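Local structure of glcnac-alpha-1,4-gal-releasing endo-beta-galactosidase (Clostridium perfringens, 1UPS) at residues G143-W148 with I171-F176; T181-A186 with I200-V205; L250-D255 with K267-D272. The protein is an endo-beta-galactosidase that releases GlcNAc-alpha-1,4-Gal from glycans, probably by hydrolysing O-glycosidic bonds as in other family 16 glycoside hydrolases, and binds a calcium ion. All coordinates share one frame; numbering follows the deposited sequence.

How the interactions relate
Following the chain from the N terminus, interaction 1 comes first, where 171-176 folds back antiparallel along 143-148 and closes a loop of 22 residues. Interaction 2 opens just afterwards, 200-205 pairing with 181-186 as a beta hairpin, and interaction 3 closes the third loop by bringing 267-272 against 250-255. The three follow in series, with neither nesting nor crossing. Interactions 1 and 2 meet through the salt bridge between Glu-173 and Arg-183, while strands 145-152 and 246-254 join interactions 1 and 3 side by side. All three reach one six-stranded antiparallel sheet; interaction 3 ties it to the second sheet, which carries strand 267-279 and the calcium ligand Asp-272.

Interaction 1: residues G143-W148 with I171-F176; sequences GGHQAW and ILETFF
Trp-148 holds CG anti to its backbone N (chi1 171°), and Ile-171 sets CG2 anti to its own; with these torsions the isoleucine lies over one face of the indole. Its CD1 sits above the six-membered ring, 3.5 Å from Trp-148 CE2, in a CH-pi contact, while CG2 reaches the CE3-CZ3 side. A classic beta bulge sets two residues, Ile-171 and Leu-172, opposite Trp-148, whose N donates to Leu-172 O and whose O accepts Leu-172 N at 3.0 Å and, weakly, Ile-171 N. Farther along, the bent chain of Gln-146 lets NE2 donate a hydrogen bond to Thr-174 O at 3.0 Å, approaching from above the carbonyl plane, and the same amide nitrogen lies at the edge of the Phe-176 ring. One face of that ring carries the Gly-144 backbone, with CA 3.9 Å from the centroid, while Phe-176 N donates to Gly-144 O at 3.0 Å. Water 1 bridges His-145 NE2 and Glu-173 OE1. His-145 ND1 bonds to Ser-258, Gln-146 OE1 accepts from Ser-138 N, and Glu-173 OE2 pairs with Arg-183. The buried contact lies between strand 246-254, which hydrogen-bonds to His-145 and Ala-147, and strand 181-187, against which Leu-172 and Thr-174 pack.

Interaction 2: residues T181-A186 with I200-V205; sequences TWRIAA and ISEDKV
A salt bridge joins Arg-183 and Glu-202, whose side chains run alongside each other and point the same way. Arg-183 NH1 donates to Glu-202 OE1 at 3.0 Å, with the oxygen in the guanidinium plane but the nitrogen well above that of the carboxylate, the planes 67° apart. Each group has a second charged partner, Glu-173 for Arg-183 NE and Lys-178 for Glu-202 OE2, which would help fix them. As a packing contact, Ile-200, with CG2 anti to its backbone N, lays this methyl over the guanidinium face, 3.6 Å from Arg-183 NH2. The apolar pairs are Ile-200 CG1 with Ala-185 CB at 3.8 Å and Val-205 CG1 with Trp-182 CB. Backbone bonds join Ile-184 and Ser-201 in both directions, with Ile-184 N 2.9 Å from Ser-201 O, and Trp-182 N reaches Asp-203 O at 3.1 Å. Water 2 donates to Thr-181 OG1, itself bonded to Lys-178 O, and to Glu-202 OE1; water 3 links Trp-182 O, Asp-203 N and Ser-201 OG, which also bonds Lys-236. Strand 199-204 is outermost in its sheet within the chain; on the hairpin face bearing Trp-182 and Ile-184, both pack on Phe-228 (strand 225-230) and Phe-235 (strand 233-239).

Interaction 3: residues L250-D255 with K267-D272; sequences LNIYTD and KEWAID. With CA (calcium ion), chain C.
Ile-252 and Trp-269 point toward each other from facing strands, the tip of the isoleucine resting against the pyrrole side of the indole. Ile-252 extends CG1 anti to its backbone N (chi1 -175°), carrying CD1 across to within 3.8 Å of Trp-269 CD1. The same Ile-252 CD1 touches the opposing backbone, 3.6 Å from Glu-268 N. At the other end of the indole, Leu-250 crosses the tryptophan side chain at about a right angle, Leu-250 CD2 meeting Trp-269 CH2 at 4.1 Å. Leu-250 CD2 also approaches Ile-271 CD1, and that isoleucine methyl lies over one face of the Trp-269 ring, offset toward the rim. Thr-254 CB and Lys-267 CG meet more loosely at 4.2 Å.

The strands run antiparallel, their axes 7.6 Å apart at closest approach and their directions 155° apart, and they belong to different sheets. The side chains that meet between them form part of the hydrophobic layer of the beta-sandwich (jelly roll) of family 16. Phe-176 extends this layer beside Ile-252, while Gln-146 packs against Trp-269.

On the outgoing strand, Asp-272 binds the calcium ion through its backbone O and OD2, each 2.4 Å from the metal. Waters 4 and 5 are further ligands, as are the backbone oxygens of Glu-37 and Gly-72, and Asn-39 also belongs to the site. Asp-272 OD1 forms a salt bridge with Arg-134, which probably helps hold the carboxylate in place.

Interaction 1: residues G143-W148 with I171-F176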
loop_
_atom_site.group_PDB
_atom_site.type_symbol
_atom_site.label_atom_id
_atom_site.label_comp_id
_atom_site.label_asym_id
_atom_site.label_seq_id
_atom_site.Cartn_x
_atom_site.Cartn_y
_atom_site.Cartn_z
ATOM N N GLY A 143 -21.896 -9.293 -1.825
ATOM C CA GLY A 143 -20.887 -9.067 -2.864
ATOM C C GLY A 143 -20.683 -7.597 -3.213
ATOM O O GLY A 143 -21.636 -6.803 -3.232
ATOM N N GLY A 144 -19.433 -7.228 -3.496
ATOM C CA GLY A 144 -19.111 -5.847 -3.799
ATOM C C GLY A 144 -17.889 -5.384 -3.024
ATOM O O GLY A 144 -17.391 -6.088 -2.134
ATOM N N HIS A 145 -17.391 -4.209 -3.387
ATOM C CA HIS A 145 -16.253 -3.606 -2.696
ATOM C C HIS A 145 -16.223 -2.119 -2.957
ATOM O O HIS A 145 -16.914 -1.642 -3.842
ATOM C CB HIS A 145 -14.915 -4.283 -3.096
ATOM C CG HIS A 145 -14.428 -3.982 -4.488
ATOM N ND1 HIS A 145 -14.910 -4.626 -5.609
ATOM C CD2 HIS A 145 -13.431 -3.171 -4.919
ATOM C CE1 HIS A 145 -14.246 -4.207 -6.677
ATOM N NE2 HIS A 145 -13.340 -3.318 -6.282
ATOM N N GLN A 146 -15.429 -1.394 -2.175
ATOM C CA GLN A 146 -15.149 0.004 -2.479
ATOM C C GLN A 146 -13.665 0.101 -2.790
ATOM O O GLN A 146 -12.901 -0.802 -2.443
ATOM C CB GLN A 146 -15.518 0.914 -1.294
ATOM C CG GLN A 146 -14.906 0.479 0.052
ATOM C CD GLN A 146 -15.952 -0.181 0.956
ATOM O OE1 GLN A 146 -16.979 0.430 1.256
ATOM N NE2 GLN A 146 -15.712 -1.431 1.351
ATOM N N ALA A 147 -13.252 1.186 -3.442
ATOM C CA ALA A 147 -11.851 1.308 -3.834
ATOM C C ALA A 147 -11.353 2.748 -3.874
ATOM O O ALA A 147 -12.058 3.655 -4.344
ATOM C CB ALA A 147 -11.614 0.621 -5.188
ATOM N N TRP A 148 -10.138 2.931 -3.353
ATOM C CA TRP A 148 -9.384 4.161 -3.523
ATOM C C TRP A 148 -8.128 3.693 -4.222
ATOM O O TRP A 148 -7.376 2.863 -3.679
ATOM C CB TRP A 148 -9.029 4.756 -2.170
ATOM C CG TRP A 148 -8.064 5.925 -2.223
ATOM C CD1 TRP A 148 -7.869 6.822 -3.250
ATOM C CD2 TRP A 148 -7.187 6.328 -1.169
ATOM N NE1 TRP A 148 -6.886 7.731 -2.898
ATOM C CE2 TRP A 148 -6.477 7.468 -1.616
ATOM C CE3 TRP A 148 -6.923 5.833 0.109
ATOM C CZ2 TRP A 148 -5.500 8.107 -0.828
ATOM C CZ3 TRP A 148 -5.960 6.473 0.900
ATOM C CH2 TRP A 148 -5.256 7.591 0.420
ATOM N N ILE A 171 -4.947 1.376 -3.179
ATOM C CA ILE A 171 -4.614 1.755 -1.792
ATOM C C ILE A 171 -5.628 1.153 -0.841
ATOM O O ILE A 171 -5.280 0.755 0.269
ATOM C CB ILE A 171 -4.554 3.298 -1.613
ATOM C CG1 ILE A 171 -3.618 3.935 -2.657
ATOM C CG2 ILE A 171 -4.089 3.677 -0.196
ATOM C CD1 ILE A 171 -3.846 5.459 -2.792
ATOM N N LEU A 172 -6.878 1.090 -1.289
ATOM C CA LEU A 172 -7.915 0.392 -0.554
ATOM C C LEU A 172 -8.820 -0.286 -1.576
ATOM O O LEU A 172 -9.215 0.325 -2.566
ATOM C CB LEU A 172 -8.718 1.391 0.303
ATOM C CG LEU A 172 -9.796 0.771 1.200
ATOM C CD1 LEU A 172 -9.912 1.559 2.525
ATOM C CD2 LEU A 172 -11.160 0.802 0.497
ATOM N N GLU A 173 -9.134 -1.556 -1.339
ATOM C CA GLU A 173 -9.979 -2.323 -2.239
ATOM C C GLU A 173 -10.888 -3.252 -1.434
ATOM O O GLU A 173 -11.392 -4.257 -1.952
ATOM C CB GLU A 173 -9.080 -3.114 -3.233
ATOM C CG GLU A 173 -9.842 -3.583 -4.452
ATOM C CD GLU A 173 -9.005 -4.446 -5.402
ATOM O OE1 GLU A 173 -9.168 -4.248 -6.614
ATOM O OE2 GLU A 173 -8.255 -5.352 -4.954
ATOM N N THR A 174 -11.118 -2.882 -0.170
ATOM C CA THR A 174 -11.777 -3.745 0.817
ATOM C C THR A 174 -13.162 -4.250 0.384
ATOM O O THR A 174 -14.025 -3.465 -0.019
ATOM C CB THR A 174 -11.855 -2.998 2.145
ATOM O OG1 THR A 174 -10.509 -2.602 2.516
ATOM C CG2 THR A 174 -12.331 -3.943 3.270
ATOM N N PHE A 175 -13.372 -5.558 0.494
ATOM C CA PHE A 175 -14.666 -6.187 0.131
ATOM C C PHE A 175 -15.711 -5.957 1.199
ATOM O O PHE A 175 -15.389 -6.022 2.385
ATOM C CB PHE A 175 -14.522 -7.697 0.006
ATOM C CG PHE A 175 -13.788 -8.164 -1.235
ATOM C CD1 PHE A 175 -13.958 -9.469 -1.675
ATOM C CD2 PHE A 175 -12.929 -7.309 -1.941
ATOM C CE1 PHE A 175 -13.291 -9.925 -2.830
ATOM C CE2 PHE A 175 -12.252 -7.755 -3.082
ATOM C CZ PHE A 175 -12.434 -9.083 -3.512
ATOM N N PHE A 176 -16.969 -5.766 0.790
ATOM C CA PHE A 176 -18.091 -5.637 1.739
ATOM C C PHE A 176 -18.210 -6.868 2.661
ATOM O O PHE A 176 -18.646 -6.741 3.809
ATOM C CB PHE A 176 -19.455 -5.539 1.029
ATOM C CG PHE A 176 -19.606 -4.384 0.057
ATOM C CD1 PHE A 176 -18.743 -3.295 0.056
ATOM C CD2 PHE A 176 -20.660 -4.414 -0.871
ATOM C CE1 PHE A 176 -18.910 -2.246 -0.869
ATOM C CE2 PHE A 176 -20.836 -3.374 -1.797
ATOM C CZ PHE A 176 -19.960 -2.296 -1.801
HETATM O O HOH W 1 -11.003 -2.511 -7.729
#

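Interaction 2: residues T181-A186 with I200-V205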
loop_
_atom_site.group_PDB
_atom_site.type_symbol
_atom_site.label_atom_id
_atom_site.label_comp_id
_atom_site.label_asym_id
_atom_site.label_seq_id
_atom_site.Cartn_x
_atom_site.Cartn_y
_atom_site.Cartn_z
ATOM N N THR A 181 -11.108 -6.433 7.414
ATOM C CA THR A 181 -9.874 -6.347 6.605
ATOM C C THR A 181 -9.620 -4.973 6.008
ATOM O O THR A 181 -10.498 -4.105 5.995
ATOM C CB THR A 181 -9.892 -7.361 5.428
ATOM O OG1 THR A 181 -10.965 -7.008 4.531
ATOM C CG2 THR A 181 -10.194 -8.804 5.907
ATOM N N TRP A 182 -8.387 -4.799 5.528
ATOM C CA TRP A 182 -8.028 -3.704 4.637
ATOM C C TRP A 182 -7.254 -4.374 3.493
ATOM O O TRP A 182 -6.129 -4.856 3.672
ATOM C CB TRP A 182 -7.170 -2.639 5.364
ATOM C CG TRP A 182 -6.664 -1.537 4.448
ATOM C CD1 TRP A 182 -7.070 -1.273 3.147
ATOM C CD2 TRP A 182 -5.662 -0.552 4.754
ATOM N NE1 TRP A 182 -6.379 -0.191 2.645
ATOM C CE2 TRP A 182 -5.514 0.271 3.605
ATOM C CE3 TRP A 182 -4.889 -0.263 5.895
ATOM C CZ2 TRP A 182 -4.616 1.346 3.556
ATOM C CZ3 TRP A 182 -3.984 0.799 5.836
ATOM C CH2 TRP A 182 -3.869 1.598 4.677
ATOM N N ARG A 183 -7.894 -4.426 2.329
ATOM C CA ARG A 183 -7.308 -5.003 1.128
ATOM C C ARG A 183 -6.468 -3.954 0.404
ATOM O O ARG A 183 -6.947 -2.855 0.125
ATOM C CB ARG A 183 -8.435 -5.478 0.202
ATOM C CG ARG A 183 -7.948 -6.245 -1.019
ATOM C CD ARG A 183 -9.125 -6.899 -1.780
ATOM N NE ARG A 183 -8.757 -7.519 -3.054
ATOM C CZ ARG A 183 -8.784 -8.827 -3.309
ATOM N NH1 ARG A 183 -9.113 -9.718 -2.371
ATOM N NH2 ARG A 183 -8.441 -9.258 -4.521
ATOM N N ILE A 184 -5.227 -4.322 0.092
ATOM C CA ILE A 184 -4.265 -3.448 -0.592
ATOM C C ILE A 184 -3.658 -4.278 -1.727
ATOM O O ILE A 184 -3.342 -5.469 -1.537
ATOM C CB ILE A 184 -3.156 -2.996 0.382
ATOM C CG1 ILE A 184 -3.721 -2.131 1.505
ATOM C CG2 ILE A 184 -2.063 -2.179 -0.357
ATOM C CD1 ILE A 184 -2.797 -2.032 2.741
ATOM N N ALA A 185 -3.505 -3.673 -2.907
ATOM C CA ALA A 185 -2.943 -4.407 -4.055
ATOM C C ALA A 185 -2.168 -3.481 -4.986
ATOM O O ALA A 185 -2.321 -2.264 -4.925
ATOM C CB ALA A 185 -4.065 -5.149 -4.839
ATOM N N ALA A 186 -1.317 -4.058 -5.840
ATOM C CA ALA A 186 -0.575 -3.254 -6.819
ATOM C C ALA A 186 -0.130 -4.119 -7.986
ATOM O O ALA A 186 0.115 -5.316 -7.825
ATOM C CB ALA A 186 0.641 -2.578 -6.162
ATOM N N ILE A 200 -1.270 -8.787 -3.582
ATOM C CA ILE A 200 -2.592 -8.523 -2.999
ATOM C C ILE A 200 -2.583 -9.078 -1.565
ATOM O O ILE A 200 -2.159 -10.218 -1.332
ATOM C CB ILE A 200 -3.721 -9.255 -3.774
ATOM C CG1 ILE A 200 -3.723 -8.940 -5.281
ATOM C CG2 ILE A 200 -5.103 -8.986 -3.122
ATOM C CD1 ILE A 200 -4.499 -10.000 -6.104
ATOM N N SER A 201 -3.025 -8.274 -0.605
ATOM C CA SER A 201 -3.280 -8.795 0.739
ATOM C C SER A 201 -4.566 -8.218 1.294
ATOM O O SER A 201 -4.994 -7.158 0.868
ATOM C CB SER A 201 -2.116 -8.497 1.694
ATOM O OG SER A 201 -1.894 -7.101 1.826
ATOM N N GLU A 202 -5.169 -8.911 2.256
ATOM C CA GLU A 202 -6.302 -8.319 2.955
ATOM C C GLU A 202 -6.210 -8.742 4.410
ATOM O O GLU A 202 -7.048 -9.479 4.958
ATOM C CB GLU A 202 -7.653 -8.635 2.287
ATOM C CG GLU A 202 -7.912 -10.100 2.031
ATOM C CD GLU A 202 -9.059 -10.376 1.040
ATOM O OE1 GLU A 202 -9.762 -9.444 0.514
ATOM O OE2 GLU A 202 -9.237 -11.576 0.762
ATOM N N ASP A 203 -5.158 -8.242 5.030
ATOM C CA ASP A 203 -4.909 -8.521 6.433
ATOM C C ASP A 203 -5.997 -7.878 7.290
ATOM O O ASP A 203 -6.627 -6.905 6.892
ATOM C CB ASP A 203 -3.549 -7.955 6.839
ATOM C CG ASP A 203 -2.394 -8.608 6.108
ATOM O OD1 ASP A 203 -1.321 -7.975 6.041
ATOM O OD2 ASP A 203 -2.449 -9.732 5.581
ATOM N N LYS A 204 -6.216 -8.446 8.470
ATOM C CA LYS A 204 -7.110 -7.857 9.458
ATOM C C LYS A 204 -6.525 -6.562 10.026
ATOM O O LYS A 204 -5.306 -6.499 10.340
ATOM C CB LYS A 204 -7.339 -8.844 10.602
ATOM C CG LYS A 204 -8.121 -10.092 10.158
ATOM C CD LYS A 204 -8.434 -11.043 11.303
ATOM C CE LYS A 204 -9.189 -12.259 10.763
ATOM N NZ LYS A 204 -8.243 -13.322 10.282
ATOM N N VAL A 205 -7.381 -5.550 10.174
ATOM C CA VAL A 205 -6.977 -4.302 10.815
ATOM C C VAL A 205 -6.679 -4.562 12.310
ATOM O O VAL A 205 -7.276 -5.469 12.935
ATOM C CB VAL A 205 -8.011 -3.146 10.620
ATOM C CG1 VAL A 205 -8.198 -2.812 9.127
ATOM C CG2 VAL A 205 -9.365 -3.484 11.274
HETATM O O HOH W 2 -11.235 -7.325 1.663
HETATM O O HOH W 3 -3.609 -6.082 3.781
#

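Interaction 3: residues L250-D255 with K267-D272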
loop_
_atom_site.group_PDB
_atom_site.type_symbol
_atom_site.label_atom_id
_atom_site.label_comp_id
_atom_site.label_asym_id
_atom_site.label_seq_id
_atom_site.Cartn_x
_atom_site.Cartn_y
_atom_site.Cartn_z
ATOM N N LEU A 250 -11.908 7.195 -6.951
ATOM C CA LEU A 250 -12.605 6.778 -5.746
ATOM C C LEU A 250 -13.948 6.217 -6.204
ATOM O O LEU A 250 -14.728 6.919 -6.845
ATOM C CB LEU A 250 -12.832 7.980 -4.801
ATOM C CG LEU A 250 -11.617 8.420 -3.997
ATOM C CD1 LEU A 250 -11.806 9.897 -3.490
ATOM C CD2 LEU A 250 -11.367 7.471 -2.842
ATOM N N ASN A 251 -14.211 4.952 -5.890
ATOM C CA ASN A 251 -15.413 4.309 -6.414
ATOM C C ASN A 251 -15.914 3.135 -5.579
ATOM O O ASN A 251 -15.284 2.730 -4.587
ATOM C CB ASN A 251 -15.298 4.014 -7.948
ATOM C CG ASN A 251 -14.289 2.927 -8.311
ATOM O OD1 ASN A 251 -13.374 2.620 -7.558
ATOM N ND2 ASN A 251 -14.459 2.348 -9.518
ATOM N N ILE A 252 -17.087 2.638 -5.956
ATOM C CA ILE A 252 -17.711 1.527 -5.267
ATOM C C ILE A 252 -18.328 0.624 -6.332
ATOM O O ILE A 252 -18.732 1.107 -7.377
ATOM C CB ILE A 252 -18.749 2.044 -4.239
ATOM C CG1 ILE A 252 -19.326 0.877 -3.418
ATOM C CG2 ILE A 252 -19.838 2.939 -4.917
ATOM C CD1 ILE A 252 -20.054 1.329 -2.102
ATOM N N TYR A 253 -18.350 -0.684 -6.072
ATOM C CA TYR A 253 -18.754 -1.661 -7.072
ATOM C C TYR A 253 -19.717 -2.668 -6.477
ATOM O O TYR A 253 -19.673 -2.966 -5.265
ATOM C CB TYR A 253 -17.563 -2.522 -7.452
ATOM C CG TYR A 253 -16.424 -1.879 -8.158
ATOM C CD1 TYR A 253 -15.441 -1.191 -7.446
ATOM C CD2 TYR A 253 -16.283 -2.010 -9.556
ATOM C CE1 TYR A 253 -14.326 -0.636 -8.119
ATOM C CE2 TYR A 253 -15.181 -1.450 -10.227
ATOM C CZ TYR A 253 -14.208 -0.764 -9.485
ATOM O OH TYR A 253 -13.109 -0.207 -10.120
ATOM N N THR A 254 -20.560 -3.233 -7.339
ATOM C CA THR A 254 -21.144 -4.546 -7.041
ATOM C C THR A 254 -21.335 -5.338 -8.340
ATOM O O THR A 254 -21.190 -4.769 -9.425
ATOM C CB THR A 254 -22.438 -4.427 -6.191
ATOM O OG1 THR A 254 -22.804 -5.735 -5.685
ATOM C CG2 THR A 254 -23.639 -3.971 -7.062
ATOM N N ASP A 255 -21.607 -6.641 -8.217
ATOM C CA ASP A 255 -21.749 -7.535 -9.383
ATOM C C ASP A 255 -20.453 -7.652 -10.197
ATOM O O ASP A 255 -20.479 -7.905 -11.412
ATOM C CB ASP A 255 -22.904 -7.056 -10.245
ATOM C CG ASP A 255 -24.211 -7.083 -9.486
ATOM O OD1 ASP A 255 -25.081 -6.223 -9.753
ATOM O OD2 ASP A 255 -24.428 -7.932 -8.586
ATOM N N LYS A 267 -25.774 0.287 -2.169
ATOM C CA LYS A 267 -24.377 0.030 -1.788
ATOM C C LYS A 267 -23.734 1.403 -1.656
ATOM O O LYS A 267 -23.698 2.176 -2.627
ATOM C CB LYS A 267 -23.630 -0.818 -2.828
ATOM C CG LYS A 267 -24.401 -2.018 -3.403
ATOM C CD LYS A 267 -24.892 -2.984 -2.307
ATOM C CE LYS A 267 -25.674 -4.128 -2.975
ATOM N NZ LYS A 267 -26.302 -5.076 -1.985
ATOM N N GLU A 268 -23.225 1.721 -0.468
ATOM C CA GLU A 268 -22.680 3.047 -0.265
ATOM C C GLU A 268 -21.576 3.067 0.767
ATOM O O GLU A 268 -21.567 2.254 1.695
ATOM C CB GLU A 268 -23.780 4.039 0.120
ATOM C CG GLU A 268 -24.627 3.674 1.328
ATOM C CD GLU A 268 -25.806 4.647 1.508
ATOM O OE1 GLU A 268 -26.168 4.963 2.651
ATOM O OE2 GLU A 268 -26.367 5.122 0.496
ATOM N N TRP A 269 -20.658 4.009 0.585
ATOM C CA TRP A 269 -19.652 4.331 1.601
ATOM C C TRP A 269 -19.469 5.823 1.721
ATOM O O TRP A 269 -20.032 6.592 0.927
ATOM C CB TRP A 269 -18.305 3.643 1.335
ATOM C CG TRP A 269 -17.493 4.086 0.107
ATOM C CD1 TRP A 269 -17.953 4.400 -1.160
ATOM C CD2 TRP A 269 -16.074 4.197 0.047
ATOM N NE1 TRP A 269 -16.890 4.712 -1.986
ATOM C CE2 TRP A 269 -15.727 4.588 -1.271
ATOM C CE3 TRP A 269 -15.045 4.006 0.982
ATOM C CZ2 TRP A 269 -14.396 4.776 -1.676
ATOM C CZ3 TRP A 269 -13.727 4.202 0.586
ATOM C CH2 TRP A 269 -13.412 4.577 -0.734
ATOM N N ALA A 270 -18.693 6.247 2.720
ATOM C CA ALA A 270 -18.601 7.666 3.034
ATOM C C ALA A 270 -17.150 8.087 3.164
ATOM O O ALA A 270 -16.387 7.450 3.895
ATOM C CB ALA A 270 -19.367 7.989 4.340
ATOM N N ILE A 271 -16.766 9.132 2.433
ATOM C CA ILE A 271 -15.400 9.657 2.522
ATOM C C ILE A 271 -15.424 11.080 3.084
ATOM O O ILE A 271 -15.965 11.985 2.457
ATOM C CB ILE A 271 -14.714 9.640 1.141
ATOM C CG1 ILE A 271 -14.816 8.241 0.506
ATOM C CG2 ILE A 271 -13.235 10.051 1.257
ATOM C CD1 ILE A 271 -15.114 8.289 -0.971
ATOM N N ASP A 272 -14.793 11.269 4.245
ATOM C CA ASP A 272 -14.798 12.562 4.940
ATOM C C ASP A 272 -13.902 13.581 4.239
ATOM O O ASP A 272 -14.273 14.758 4.084
ATOM C CB ASP A 272 -14.379 12.351 6.408
ATOM C CG ASP A 272 -14.334 13.643 7.210
ATOM O OD1 ASP A 272 -13.596 13.649 8.225
ATOM O OD2 ASP A 272 -14.994 14.667 6.910
HETATM CA CA CA C . -15.428 16.406 5.345
HETATM O O HOH W 4 -16.284 17.025 7.594
HETATM O O HOH W 5 -13.436 17.324 6.269
#